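Local coordinates for DNMT2 (Spodoptera frugiperda, PDB 4H0N), which probably methylates a cytosine in the anticodon loop of tRNA(Asp), using S-adenosyl-L-methionine, and cytosines in DNA as well, at residues P62-I65 against K66-V70; F82-G86 against K87-D91; I103-L106 against D107-D110; K121-E124 against N125-V128; I133-L136 against K137-N140. The protein carries 3 engineered substitutions. All blocks are in the same frame, centred on the assembly; numbering follows the deposited sequence.

Contact 1 (P62-I65 against K66-V70); sequences PQVI and KKWNV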
loop_
_atom_site.group_PDB
_atom_site.type_symbol
_atom_site.label_atom_id
_atom_site.label_comp_id
_atom_site.label_asym_id
_atom_site.label_seq_id
_atom_site.Cartn_x
_atom_site.Cartn_y
_atom_site.Cartn_z
ATOM N N PRO A 62 15.442 21.613 -2.904
ATOM C CA PRO A 62 16.728 20.991 -2.561
ATOM C C PRO A 62 17.312 21.635 -1.315
ATOM O O PRO A 62 17.821 20.954 -0.430
ATOM C CB PRO A 62 17.606 21.335 -3.764
ATOM C CG PRO A 62 16.643 21.424 -4.902
ATOM C CD PRO A 62 15.324 21.891 -4.347
ATOM N N GLN A 63 17.209 22.958 -1.265
ATOM C CA GLN A 63 17.714 23.759 -0.163
ATOM C C GLN A 63 17.149 23.305 1.177
ATOM O O GLN A 63 17.903 23.002 2.100
ATOM C CB GLN A 63 17.392 25.239 -0.395
ATOM C CG GLN A 63 18.138 25.877 -1.563
ATOM C CD GLN A 63 17.666 25.383 -2.923
ATOM O OE1 GLN A 63 16.470 25.192 -3.149
ATOM N NE2 GLN A 63 18.611 25.166 -3.834
ATOM N N VAL A 64 15.825 23.256 1.284
ATOM C CA VAL A 64 15.199 22.875 2.546
ATOM C C VAL A 64 15.415 21.387 2.847
ATOM O O VAL A 64 15.536 20.984 4.007
ATOM C CB VAL A 64 13.699 23.256 2.591
ATOM C CG1 VAL A 64 12.880 22.391 1.646
ATOM C CG2 VAL A 64 13.172 23.132 4.004
ATOM N N ILE A 65 15.486 20.578 1.795
ATOM C CA ILE A 65 15.799 19.166 1.947
ATOM C C ILE A 65 17.227 19.001 2.471
ATOM O O ILE A 65 17.508 18.104 3.269
ATOM C CB ILE A 65 15.620 18.405 0.613
ATOM C CG1 ILE A 65 14.136 18.345 0.238
ATOM C CG2 ILE A 65 16.199 16.993 0.699
ATOM C CD1 ILE A 65 13.874 17.686 -1.105
ATOM N N LYS A 66 18.119 19.889 2.034
ATOM C CA LYS A 66 19.521 19.838 2.441
ATOM C C LYS A 66 19.706 20.250 3.898
ATOM O O LYS A 66 20.544 19.695 4.605
ATOM C CB LYS A 66 20.383 20.728 1.541
ATOM C CG LYS A 66 21.845 20.316 1.492
ATOM C CD LYS A 66 22.742 21.441 0.989
ATOM C CE LYS A 66 23.055 22.444 2.098
ATOM N NZ LYS A 66 24.113 23.420 1.713
ATOM N N LYS A 67 18.924 21.224 4.349
ATOM C CA LYS A 67 19.036 21.697 5.724
ATOM C C LYS A 67 18.524 20.644 6.708
ATOM O O LYS A 67 18.998 20.559 7.840
ATOM C CB LYS A 67 18.306 23.034 5.903
ATOM C CG LYS A 67 16.902 22.939 6.475
ATOM C CD LYS A 67 16.059 24.110 6.008
ATOM C CE LYS A 67 15.212 24.671 7.128
ATOM N NZ LYS A 67 15.301 26.150 7.116
ATOM N N TRP A 68 17.570 19.830 6.260
ATOM C CA TRP A 68 17.024 18.756 7.083
ATOM C C TRP A 68 18.025 17.629 7.247
ATOM O O TRP A 68 17.881 16.788 8.134
ATOM C CB TRP A 68 15.755 18.199 6.456
ATOM C CG TRP A 68 14.615 19.132 6.506
ATOM C CD1 TRP A 68 14.495 20.241 7.286
ATOM C CD2 TRP A 68 13.412 19.049 5.733
ATOM N NE1 TRP A 68 13.289 20.858 7.049
ATOM C CE2 TRP A 68 12.610 20.146 6.103
ATOM C CE3 TRP A 68 12.947 18.156 4.766
ATOM C CZ2 TRP A 68 11.358 20.369 5.532
ATOM C CZ3 TRP A 68 11.705 18.381 4.206
ATOM C CH2 TRP A 68 10.924 19.478 4.590
ATOM N N ASN A 69 19.022 17.619 6.367
ATOM C CA ASN A 69 20.106 16.648 6.402
ATOM C C ASN A 69 19.642 15.220 6.121
ATOM O O ASN A 69 20.240 14.262 6.611
ATOM C CB ASN A 69 20.864 16.724 7.735
ATOM C CG ASN A 69 22.289 16.219 7.627
ATOM O OD1 ASN A 69 22.982 16.486 6.646
ATOM N ND2 ASN A 69 22.734 15.479 8.636
ATOM N N VAL A 70 18.583 15.078 5.327
ATOM C CA VAL A 70 18.112 13.753 4.935
ATOM C C VAL A 70 19.135 13.065 4.032
ATOM O O VAL A 70 19.829 13.722 3.252
ATOM C CB VAL A 70 16.707 13.793 4.259
ATOM C CG1 VAL A 70 15.975 15.073 4.619
ATOM C CG2 VAL A 70 16.807 13.640 2.744
#

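Contact 2 (F82-G86 against K87-D91); sequences FTRNG and KYLDD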
loop_
_atom_site.group_PDB
_atom_site.type_symbol
_atom_site.label_atom_id
_atom_site.label_comp_id
_atom_site.label_asym_id
_atom_site.label_seq_id
_atom_site.Cartn_x
_atom_site.Cartn_y
_atom_site.Cartn_z
ATOM N N PHE A 82 -1.644 13.781 -15.801
ATOM C CA PHE A 82 -1.066 15.012 -16.265
ATOM C C PHE A 82 -1.996 15.738 -17.224
ATOM O O PHE A 82 -1.933 16.927 -17.339
ATOM C CB PHE A 82 0.260 14.724 -16.950
ATOM C CG PHE A 82 1.152 13.831 -16.162
ATOM C CD1 PHE A 82 2.112 14.359 -15.350
ATOM C CD2 PHE A 82 1.000 12.471 -16.211
ATOM C CE1 PHE A 82 2.930 13.554 -14.615
ATOM C CE2 PHE A 82 1.808 11.654 -15.470
ATOM C CZ PHE A 82 2.781 12.200 -14.672
ATOM N N THR A 83 -2.877 15.017 -17.891
ATOM C CA THR A 83 -3.731 15.626 -18.888
ATOM C C THR A 83 -5.199 15.231 -18.768
ATOM O O THR A 83 -5.521 14.130 -18.383
ATOM C CB THR A 83 -3.192 15.363 -20.310
ATOM O OG1 THR A 83 -3.731 14.154 -20.831
ATOM C CG2 THR A 83 -1.719 15.229 -20.283
ATOM N N ARG A 84 -6.093 16.154 -19.072
ATOM C CA ARG A 84 -7.495 15.812 -19.173
ATOM C C ARG A 84 -8.087 16.235 -20.509
ATOM O O ARG A 84 -7.983 17.378 -20.911
ATOM C CB ARG A 84 -8.286 16.387 -18.001
ATOM C CG ARG A 84 -9.693 16.839 -18.350
ATOM C CD ARG A 84 -10.742 16.253 -17.416
ATOM N NE ARG A 84 -10.152 15.506 -16.320
ATOM C CZ ARG A 84 -9.312 16.035 -15.442
ATOM N NH1 ARG A 84 -8.807 15.299 -14.466
ATOM N NH2 ARG A 84 -8.977 17.309 -15.547
ATOM N N ASN A 85 -8.732 15.287 -21.172
ATOM C CA ASN A 85 -9.315 15.502 -22.496
ATOM C C ASN A 85 -8.581 16.500 -23.390
ATOM O O ASN A 85 -9.180 17.436 -23.919
ATOM C CB ASN A 85 -10.824 15.802 -22.423
ATOM C CG ASN A 85 -11.152 16.990 -21.537
ATOM O OD1 ASN A 85 -11.677 16.829 -20.435
ATOM N ND2 ASN A 85 -10.854 18.189 -22.021
ATOM N N GLY A 86 -7.276 16.292 -23.547
ATOM C CA GLY A 86 -6.509 17.025 -24.538
ATOM C C GLY A 86 -5.663 18.170 -24.015
ATOM O O GLY A 86 -4.858 18.726 -24.759
ATOM N N LYS A 87 -5.834 18.525 -22.744
ATOM C CA LYS A 87 -5.111 19.659 -22.168
ATOM C C LYS A 87 -4.258 19.258 -20.967
ATOM O O LYS A 87 -4.625 18.362 -20.210
ATOM C CB LYS A 87 -6.091 20.760 -21.757
ATOM C CG LYS A 87 -6.865 21.365 -22.916
ATOM C CD LYS A 87 -7.949 22.311 -22.426
ATOM C CE LYS A 87 -8.686 22.955 -23.595
ATOM N NZ LYS A 87 -9.782 23.865 -23.150
ATOM N N TYR A 88 -3.120 19.927 -20.795
ATOM C CA TYR A 88 -2.261 19.685 -19.638
ATOM C C TYR A 88 -2.913 20.180 -18.362
ATOM O O TYR A 88 -3.434 21.293 -18.308
ATOM C CB TYR A 88 -0.889 20.350 -19.800
ATOM C CG TYR A 88 -0.009 19.658 -20.803
ATOM C CD1 TYR A 88 0.657 18.488 -20.476
ATOM C CD2 TYR A 88 0.144 20.167 -22.084
ATOM C CE1 TYR A 88 1.452 17.842 -21.395
ATOM C CE2 TYR A 88 0.936 19.532 -23.013
ATOM C CZ TYR A 88 1.588 18.369 -22.664
ATOM O OH TYR A 88 2.379 17.738 -23.596
ATOM N N LEU A 89 -2.883 19.345 -17.331
ATOM C CA LEU A 89 -3.376 19.758 -16.030
ATOM C C LEU A 89 -2.443 20.833 -15.479
ATOM O O LEU A 89 -1.285 20.922 -15.886
ATOM C CB LEU A 89 -3.471 18.561 -15.083
ATOM C CG LEU A 89 -4.472 17.487 -15.510
ATOM C CD1 LEU A 89 -4.720 16.525 -14.371
ATOM C CD2 LEU A 89 -5.775 18.126 -15.981
ATOM N N ASP A 90 -2.948 21.655 -14.568
ATOM C CA ASP A 90 -2.171 22.773 -14.043
ATOM C C ASP A 90 -1.174 22.293 -12.986
ATOM O O ASP A 90 -1.446 21.324 -12.284
ATOM C CB ASP A 90 -3.115 23.819 -13.459
ATOM C CG ASP A 90 -2.519 25.209 -13.462
ATOM O OD1 ASP A 90 -3.159 26.128 -14.018
ATOM O OD2 ASP A 90 -1.418 25.388 -12.904
ATOM N N ASP A 91 -0.027 22.963 -12.867
ATOM C CA ASP A 91 1.020 22.496 -11.950
ATOM C C ASP A 91 0.727 22.767 -10.471
ATOM O O ASP A 91 1.393 22.209 -9.596
ATOM C CB ASP A 91 2.420 23.000 -12.355
ATOM C CG ASP A 91 2.751 24.377 -11.795
ATOM O OD1 ASP A 91 1.909 25.297 -11.887
ATOM O OD2 ASP A 91 3.876 24.538 -11.276
#

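Contact 3 (I103-L106 against D107-D110); sequences IGIL and DQLD. With CA (calcium ion), chain F.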
loop_
_atom_site.group_PDB
_atom_site.type_symbol
_atom_site.label_atom_id
_atom_site.label_comp_id
_atom_site.label_asym_id
_atom_site.label_seq_id
_atom_site.Cartn_x
_atom_site.Cartn_y
_atom_site.Cartn_z
ATOM N N ILE A 103 11.973 13.815 -10.034
ATOM C CA ILE A 103 12.949 13.435 -11.048
ATOM C C ILE A 103 13.818 14.625 -11.427
ATOM O O ILE A 103 15.033 14.497 -11.599
ATOM C CB ILE A 103 12.253 12.902 -12.312
ATOM C CG1 ILE A 103 11.471 11.625 -11.984
ATOM C CG2 ILE A 103 13.263 12.654 -13.423
ATOM C CD1 ILE A 103 10.661 11.080 -13.144
ATOM N N GLY A 104 13.185 15.788 -11.535
ATOM C CA GLY A 104 13.892 17.019 -11.817
ATOM C C GLY A 104 14.934 17.327 -10.765
ATOM O O GLY A 104 16.114 17.382 -11.080
ATOM N N ILE A 105 14.506 17.488 -9.515
ATOM C CA ILE A 105 15.388 17.967 -8.456
ATOM C C ILE A 105 16.385 16.942 -7.941
ATOM O O ILE A 105 17.057 17.195 -6.946
ATOM C CB ILE A 105 14.605 18.481 -7.226
ATOM C CG1 ILE A 105 13.770 17.356 -6.613
ATOM C CG2 ILE A 105 13.751 19.687 -7.585
ATOM C CD1 ILE A 105 13.304 17.650 -5.207
ATOM N N LEU A 106 16.493 15.793 -8.597
ATOM C CA LEU A 106 17.368 14.740 -8.089
ATOM C C LEU A 106 18.857 15.112 -8.120
ATOM O O LEU A 106 19.600 14.817 -7.183
ATOM C CB LEU A 106 17.122 13.424 -8.830
ATOM C CG LEU A 106 17.675 12.178 -8.131
ATOM C CD1 LEU A 106 17.275 12.140 -6.655
ATOM C CD2 LEU A 106 17.191 10.930 -8.848
ATOM N N ASP A 107 19.286 15.774 -9.190
ATOM C CA ASP A 107 20.690 16.132 -9.361
ATOM C C ASP A 107 21.192 17.133 -8.319
ATOM O O ASP A 107 22.394 17.380 -8.214
ATOM C CB ASP A 107 20.920 16.698 -10.762
ATOM C CG ASP A 107 20.080 17.926 -11.034
ATOM O OD1 ASP A 107 18.907 17.928 -10.624
ATOM O OD2 ASP A 107 20.589 18.888 -11.646
ATOM N N GLN A 108 20.278 17.721 -7.558
ATOM C CA GLN A 108 20.666 18.692 -6.547
ATOM C C GLN A 108 20.264 18.234 -5.154
ATOM O O GLN A 108 20.208 19.029 -4.216
ATOM C CB GLN A 108 20.080 20.062 -6.868
ATOM C CG GLN A 108 18.657 19.996 -7.361
ATOM C CD GLN A 108 18.275 21.211 -8.175
ATOM O OE1 GLN A 108 19.110 21.792 -8.868
ATOM N NE2 GLN A 108 17.005 21.601 -8.101
ATOM N N LEU A 109 19.975 16.944 -5.030
ATOM C CA LEU A 109 19.769 16.334 -3.726
ATOM C C LEU A 109 21.070 15.647 -3.337
ATOM O O LEU A 109 21.125 14.425 -3.184
ATOM C CB LEU A 109 18.597 15.349 -3.763
ATOM C CG LEU A 109 17.240 16.002 -4.068
ATOM C CD1 LEU A 109 16.094 14.998 -4.056
ATOM C CD2 LEU A 109 16.952 17.152 -3.110
ATOM N N ASP A 110 22.114 16.463 -3.183
ATOM C CA ASP A 110 23.498 16.002 -3.045
ATOM C C ASP A 110 23.729 15.041 -1.874
ATOM O O ASP A 110 24.593 14.168 -1.951
ATOM C CB ASP A 110 24.445 17.204 -2.913
ATOM C CG ASP A 110 24.155 18.303 -3.930
ATOM O OD1 ASP A 110 24.065 19.485 -3.524
ATOM O OD2 ASP A 110 24.031 17.991 -5.135
HETATM CA CA CA F . 17.726 19.521 -12.138
#

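Contact 4 (K121-E124 against N125-V128); sequences KGFE and NSTV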
loop_
_atom_site.group_PDB
_atom_site.type_symbol
_atom_site.label_atom_id
_atom_site.label_comp_id
_atom_site.label_asym_id
_atom_site.label_seq_id
_atom_site.Cartn_x
_atom_site.Cartn_y
_atom_site.Cartn_z
ATOM N N LYS A 121 1.497 -1.423 -10.313
ATOM C CA LYS A 121 1.845 -2.400 -11.324
ATOM C C LYS A 121 1.727 -1.709 -12.673
ATOM O O LYS A 121 0.732 -1.041 -12.948
ATOM C CB LYS A 121 0.885 -3.589 -11.260
ATOM C CG LYS A 121 1.466 -4.902 -11.776
ATOM C CD LYS A 121 1.642 -4.902 -13.288
ATOM C CE LYS A 121 2.688 -5.908 -13.732
ATOM N NZ LYS A 121 3.148 -5.631 -15.123
ATOM N N GLY A 122 2.742 -1.864 -13.513
ATOM C CA GLY A 122 2.692 -1.311 -14.852
ATOM C C GLY A 122 3.520 -0.051 -14.977
ATOM O O GLY A 122 3.763 0.436 -16.084
ATOM N N PHE A 123 3.946 0.484 -13.835
ATOM C CA PHE A 123 4.854 1.614 -13.840
ATOM C C PHE A 123 6.091 1.269 -14.648
ATOM O O PHE A 123 6.566 2.080 -15.429
ATOM C CB PHE A 123 5.262 2.012 -12.425
ATOM C CG PHE A 123 6.201 3.186 -12.383
ATOM C CD1 PHE A 123 5.766 4.452 -12.749
ATOM C CD2 PHE A 123 7.515 3.029 -11.987
ATOM C CE1 PHE A 123 6.624 5.539 -12.716
ATOM C CE2 PHE A 123 8.378 4.117 -11.950
ATOM C CZ PHE A 123 7.930 5.371 -12.317
ATOM N N GLU A 124 6.585 0.046 -14.486
ATOM C CA GLU A 124 7.811 -0.380 -15.159
ATOM C C GLU A 124 7.727 -0.307 -16.688
ATOM O O GLU A 124 8.751 -0.356 -17.376
ATOM C CB GLU A 124 8.218 -1.794 -14.715
ATOM C CG GLU A 124 7.403 -2.935 -15.322
ATOM C CD GLU A 124 6.040 -3.102 -14.673
ATOM O OE1 GLU A 124 5.686 -2.287 -13.793
ATOM O OE2 GLU A 124 5.323 -4.056 -15.047
ATOM N N ASN A 125 6.511 -0.192 -17.215
ATOM C CA ASN A 125 6.320 -0.043 -18.650
ATOM C C ASN A 125 6.023 1.404 -19.053
ATOM O O ASN A 125 5.836 1.698 -20.232
ATOM C CB ASN A 125 5.202 -0.968 -19.139
ATOM C CG ASN A 125 5.553 -2.442 -18.994
ATOM O OD1 ASN A 125 6.723 -2.826 -19.029
ATOM N ND2 ASN A 125 4.531 -3.277 -18.835
ATOM N N SER A 126 5.987 2.300 -18.069
ATOM C CA SER A 126 5.623 3.695 -18.293
ATOM C C SER A 126 6.783 4.555 -18.795
ATOM O O SER A 126 7.948 4.239 -18.552
ATOM C CB SER A 126 5.118 4.303 -16.995
ATOM O OG SER A 126 6.008 5.313 -16.562
ATOM N N THR A 127 6.459 5.655 -19.476
ATOM C CA THR A 127 7.473 6.608 -19.921
ATOM C C THR A 127 8.125 7.286 -18.729
ATOM O O THR A 127 9.305 7.644 -18.774
ATOM C CB THR A 127 6.888 7.707 -20.821
ATOM O OG1 THR A 127 5.660 8.185 -20.259
ATOM C CG2 THR A 127 6.636 7.175 -22.217
ATOM N N VAL A 128 7.344 7.468 -17.670
ATOM C CA VAL A 128 7.848 8.080 -16.454
ATOM C C VAL A 128 8.954 7.231 -15.846
ATOM O O VAL A 128 9.996 7.747 -15.437
ATOM C CB VAL A 128 6.734 8.274 -15.419
ATOM C CG1 VAL A 128 7.321 8.772 -14.101
ATOM C CG2 VAL A 128 5.677 9.236 -15.954
#

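Contact 5 (I133-L136 against K137-N140); sequences IDKL and KECN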
loop_
_atom_site.group_PDB
_atom_site.type_symbol
_atom_site.label_atom_id
_atom_site.label_comp_id
_atom_site.label_asym_id
_atom_site.label_seq_id
_atom_site.Cartn_x
_atom_site.Cartn_y
_atom_site.Cartn_z
ATOM N N ILE A 133 14.479 6.195 -14.157
ATOM C CA ILE A 133 15.670 5.358 -14.114
ATOM C C ILE A 133 16.834 6.095 -14.760
ATOM O O ILE A 133 17.973 6.046 -14.285
ATOM C CB ILE A 133 15.435 4.024 -14.861
ATOM C CG1 ILE A 133 14.457 3.138 -14.080
ATOM C CG2 ILE A 133 16.752 3.300 -15.131
ATOM C CD1 ILE A 133 14.780 2.994 -12.599
ATOM N N ASP A 134 16.523 6.785 -15.849
ATOM C CA ASP A 134 17.501 7.556 -16.598
ATOM C C ASP A 134 18.116 8.664 -15.747
ATOM O O ASP A 134 19.292 8.990 -15.898
ATOM C CB ASP A 134 16.837 8.168 -17.823
ATOM C CG ASP A 134 17.812 8.902 -18.699
ATOM O OD1 ASP A 134 18.330 8.271 -19.645
ATOM O OD2 ASP A 134 18.060 10.101 -18.440
ATOM N N LYS A 135 17.315 9.243 -14.858
ATOM C CA LYS A 135 17.811 10.288 -13.979
ATOM C C LYS A 135 18.690 9.691 -12.889
ATOM O O LYS A 135 19.618 10.337 -12.411
ATOM C CB LYS A 135 16.662 11.090 -13.358
ATOM C CG LYS A 135 17.106 12.412 -12.741
ATOM C CD LYS A 135 17.758 13.285 -13.805
ATOM C CE LYS A 135 18.587 14.415 -13.212
ATOM N NZ LYS A 135 17.760 15.487 -12.600
ATOM N N LEU A 136 18.396 8.456 -12.496
ATOM C CA LEU A 136 19.229 7.762 -11.519
ATOM C C LEU A 136 20.655 7.540 -12.048
ATOM O O LEU A 136 21.634 7.886 -11.383
ATOM C CB LEU A 136 18.602 6.427 -11.109
ATOM C CG LEU A 136 17.283 6.449 -10.330
ATOM C CD1 LEU A 136 16.858 5.031 -9.968
ATOM C CD2 LEU A 136 17.399 7.299 -9.079
ATOM N N LYS A 137 20.758 6.963 -13.243
ATOM C CA LYS A 137 22.051 6.694 -13.860
ATOM C C LYS A 137 22.864 7.972 -13.991
ATOM O O LYS A 137 24.073 7.971 -13.777
ATOM C CB LYS A 137 21.868 6.078 -15.248
ATOM C CG LYS A 137 21.343 4.658 -15.273
ATOM C CD LYS A 137 21.022 4.254 -16.708
ATOM C CE LYS A 137 21.419 2.816 -16.996
ATOM N NZ LYS A 137 20.752 1.850 -16.079
ATOM N N GLU A 138 22.184 9.056 -14.352
ATOM C CA GLU A 138 22.814 10.356 -14.542
ATOM C C GLU A 138 23.418 10.869 -13.247
ATOM O O GLU A 138 24.435 11.563 -13.264
ATOM C CB GLU A 138 21.778 11.365 -15.044
ATOM C CG GLU A 138 22.069 11.962 -16.408
ATOM C CD GLU A 138 20.820 12.516 -17.073
ATOM O OE1 GLU A 138 20.169 13.408 -16.487
ATOM O OE2 GLU A 138 20.480 12.047 -18.177
ATOM N N CYS A 139 22.782 10.530 -12.128
ATOM C CA CYS A 139 23.198 11.036 -10.823
ATOM C C CYS A 139 24.039 10.018 -10.060
ATOM O O CYS A 139 24.178 10.102 -8.838
ATOM C CB CYS A 139 21.981 11.449 -9.995
ATOM S SG CYS A 139 20.952 12.717 -10.781
ATOM N N ASN A 140 24.595 9.062 -10.801
ATOM C CA ASN A 140 25.435 7.996 -10.245
ATOM C C ASN A 140 24.753 7.135 -9.164
ATOM O O ASN A 140 25.361 6.754 -8.158
ATOM C CB ASN A 140 26.774 8.566 -9.780
ATOM C CG ASN A 140 27.372 9.534 -10.796
ATOM O OD1 ASN A 140 27.857 9.128 -11.857
ATOM N ND2 ASN A 140 27.330 10.824 -10.479
#

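Contact 1 (P62-I65 against K66-V70)
Val-64 CG2 lies against the benzo part of the Trp-68 indole, 3.6 Å from Trp-68 CZ2, and the two side chains run alongside each other in the same direction, four residues apart along the chain. This methyl is turned anti to its own backbone N, which also brings it to Lys-67, whose CD is 3.6 Å from Val-64 CG2; it is thus bordered by a ring and by the aliphatic part of a lysine. Over one face of the indole, offset toward the rim, stands the carbonyl oxygen of Val-64, 3.2 Å above the Trp-68 ring plane. Trp-68 CG sits beside its backbone N (chi1 -70°), and that N donates to the same oxygen, with Trp-68 N to Val-64 O at 3.2 Å and an N-H...O angle of 145°. One carbonyl therefore accepts a helical bond and faces the ring. Lys-66 N to Pro-62 O, at 2.7 Å, supplies another such rung. Asn-69, at positive phi (66°), ends the helix in a Schellman motif, its N bonded to Lys-66 O at 3.1 Å. Beyond it the chain brings Val-70 CG2 to 4.0 Å from Ile-65 CG2. Trp-68 rests on Leu-7 of strand 4-9 and Ala-31 of strand 27-33. With an alanine in its place, these two would probably lose a neighbour and Val-64 CG2 its flat one. Ile-65 also meets Leu-7 and turns to Leu-109, so the apolar side of helix 62-67 meets the sheet as well as the loop following helix 99-105.

Contact 2 (F82-G86 against K87-D91)
Leu-89 N donates to Phe-82 O in a nearly straight bond of 2.6 Å with an N-H...O angle of 169°, at the open end of a beta hairpin. Nearer the turn, Arg-84 and Lys-87 form an antiparallel hydrogen-bonded pair: Arg-84 N reaches Lys-87 O at 2.9 Å, and Lys-87 N returns to Arg-84 O at 3.0 Å, this second donor standing above the carbonyl plane. Asn-85 and Gly-86 make the corner, a type I' turn. Gly-86 has phi 102°, where a beta carbon would be pressed against the carbonyl of Asn-85. The next pair, Thr-83 with Tyr-88, is non-hydrogen-bonded; its side chains lie side by side, with Thr-83 CG2 4.0 Å from Tyr-88 CD1. On the side of Arg-84 and Lys-87, Leu-89 crosses the bent Arg-84 chain, its CD2 at 3.7 Å from Arg-84 CB, and the guanidinium end comes back to the same methyl, Arg-84 NH2 lying 3.3 Å from Leu-89 CD2. Leu-89 CG, set beside its own backbone N (chi1 -64°), lies close to the Phe-82 carbonyl. The hairpin 83-88 closely follows Cys-79, the probable catalytic cysteine, and precedes helix 99-105; Phe-82 packs on Asn-97, and Leu-89 on Pro-81 and Thr-96, in the loops that flank it.

Contact 3 (I103-L106 against D107-D110)
Asp-107 shares a calcium ion with the backbone of Gly-104: its OD1 is 2.5 Å from the metal, and Gly-104 O is 2.9 Å from it. The carboxylate reaches back to the ion because CG is placed between the backbone N and the carbonyl carbon (chi1 59°), folding the side chain over the last turn of helix 99-105. Lys-135 of helix 127-138 adds a weak bond to the same OD1, so a metal and a cationic chain converge on one oxygen. Gln-108 crosses Ile-105 at about a right angle, its NE2 3.8 Å from Ile-105 CG2, and its backbone N makes a weak 3.3 Å bond to Ile-105 O. This is the region where helix 99-105 of the Rossmann-like domain gives way to the loop leading to strand 114-119. Leu-109 N continues with a bond to Leu-106 O of 3.0 Å, approaching from above the carbonyl plane as in a tight turn. Its side chain folds back over the helix end, and Leu-109 CD1 lies 4.0 Å from Ile-105 CD1 and equally far from Leu-106 CD1. A serine at Leu-109 would probably open a gap beside these two methyls. Leu-106 turns its other side to Leu-136 of helix 127-138.

Contact 4 (K121-E124 against N125-V128)
Two successive i to i+3 bonds give the backbone a 3-10 turn: Asn-125 N to Gly-122 O at 3.0 Å and Ser-126 N to Phe-123 O at 2.7 Å, both donors standing above the carbonyl planes. Ser-126 is then the N-cap of helix 127-138, its OG bonded to Arg-129 N. Phe-123 CG is anti to its backbone N (chi1 180°), which sends the ring along the chain toward the first turn of the helix. There Val-128 CG1 meets the ring at its edge, near the ring plane, 3.6 Å from Phe-123 CE1. Tyr-162 stacks edge-to-face with the same ring, and Phe-99 of helix 99-105 touches both Phe-123 and Val-128. The polar side of the turn belongs to Glu-124, whose chain bends at chi2 (-77°) and folds back. Lys-121 NZ reaches OE2 of Glu-124 at 2.7 Å, nearly along the C-O bond, in a salt bridge, while Gly-122 N donates to Glu-124 OE1 at 3.0 Å on the syn side, tilted out of the carboxylate plane. Each carboxylate oxygen thus has its own donor, one charged and one from the backbone, which restricts rotation of the group and would be expected to keep it ionised.

Contact 5 (I133-L136 against K137-N140)
A Schellman motif ends helix 127-138: Asn-140, at positive phi (58°), bonds its N to Lys-137 O at 3.2 Å, while Phe-141 N turns back to Leu-136 O. Before that, ordinary helical rungs link the two halves, Lys-137 N to Ile-133 O at 3.1 Å and Glu-138 N to Asp-134 O at 3.3 Å. The last turn then tightens, with Cys-139 N donating to Leu-136 O at 3.0 Å and only weakly to Lys-135 O. On the outer surface Asp-134 and Glu-138 place two carboxylates close together, OD2 of Asp-134 lying 3.1 Å from OE2 of Glu-138 with the planes 87° apart. Both atoms are acceptors and make no hydrogen bond to each other as modelled; the like charges would be expected to disfavour so close an approach. Leu-136 is turned inward and packs on Cys-164 and Ala-166 of strand 161-168. Lys-135 presents its carbon chain to this turn. Its CD is 3.6 Å from Glu-138 OE1, and the bend at chi4 (-72°) carries NZ toward the calcium-binding turn, where it bonds to Ile-103 O of helix 99-105 and is not itself a metal ligand. Beside that bend, Lys-135 CE lies 3.8 Å from Cys-139 SG.

In the fold
Contacts 1, 3 and 5 are partly buried and form a connected group on the same side of the chain's centre, each where a helix runs out. Contact 3 touches contact 1 through Ile-65 and Pro-62 and contact 5 through Leu-106 and Lys-135, although contacts 1 and 5 stay about 10 Å apart at their nearest atoms. All three pair buried apolar side chains with an exposed polar side; the calcium ion belongs to contact 3. Contacts 4 and 5 start and finish the same helix, 127-138, one by a serine cap and the other by a Schellman turn. Contacts 2 and 4 are surface contacts, though Phe-123 is buried; contact 2 is a hairpin ruled by backbone bonds, and both lie nearer the probable catalytic Cys-79.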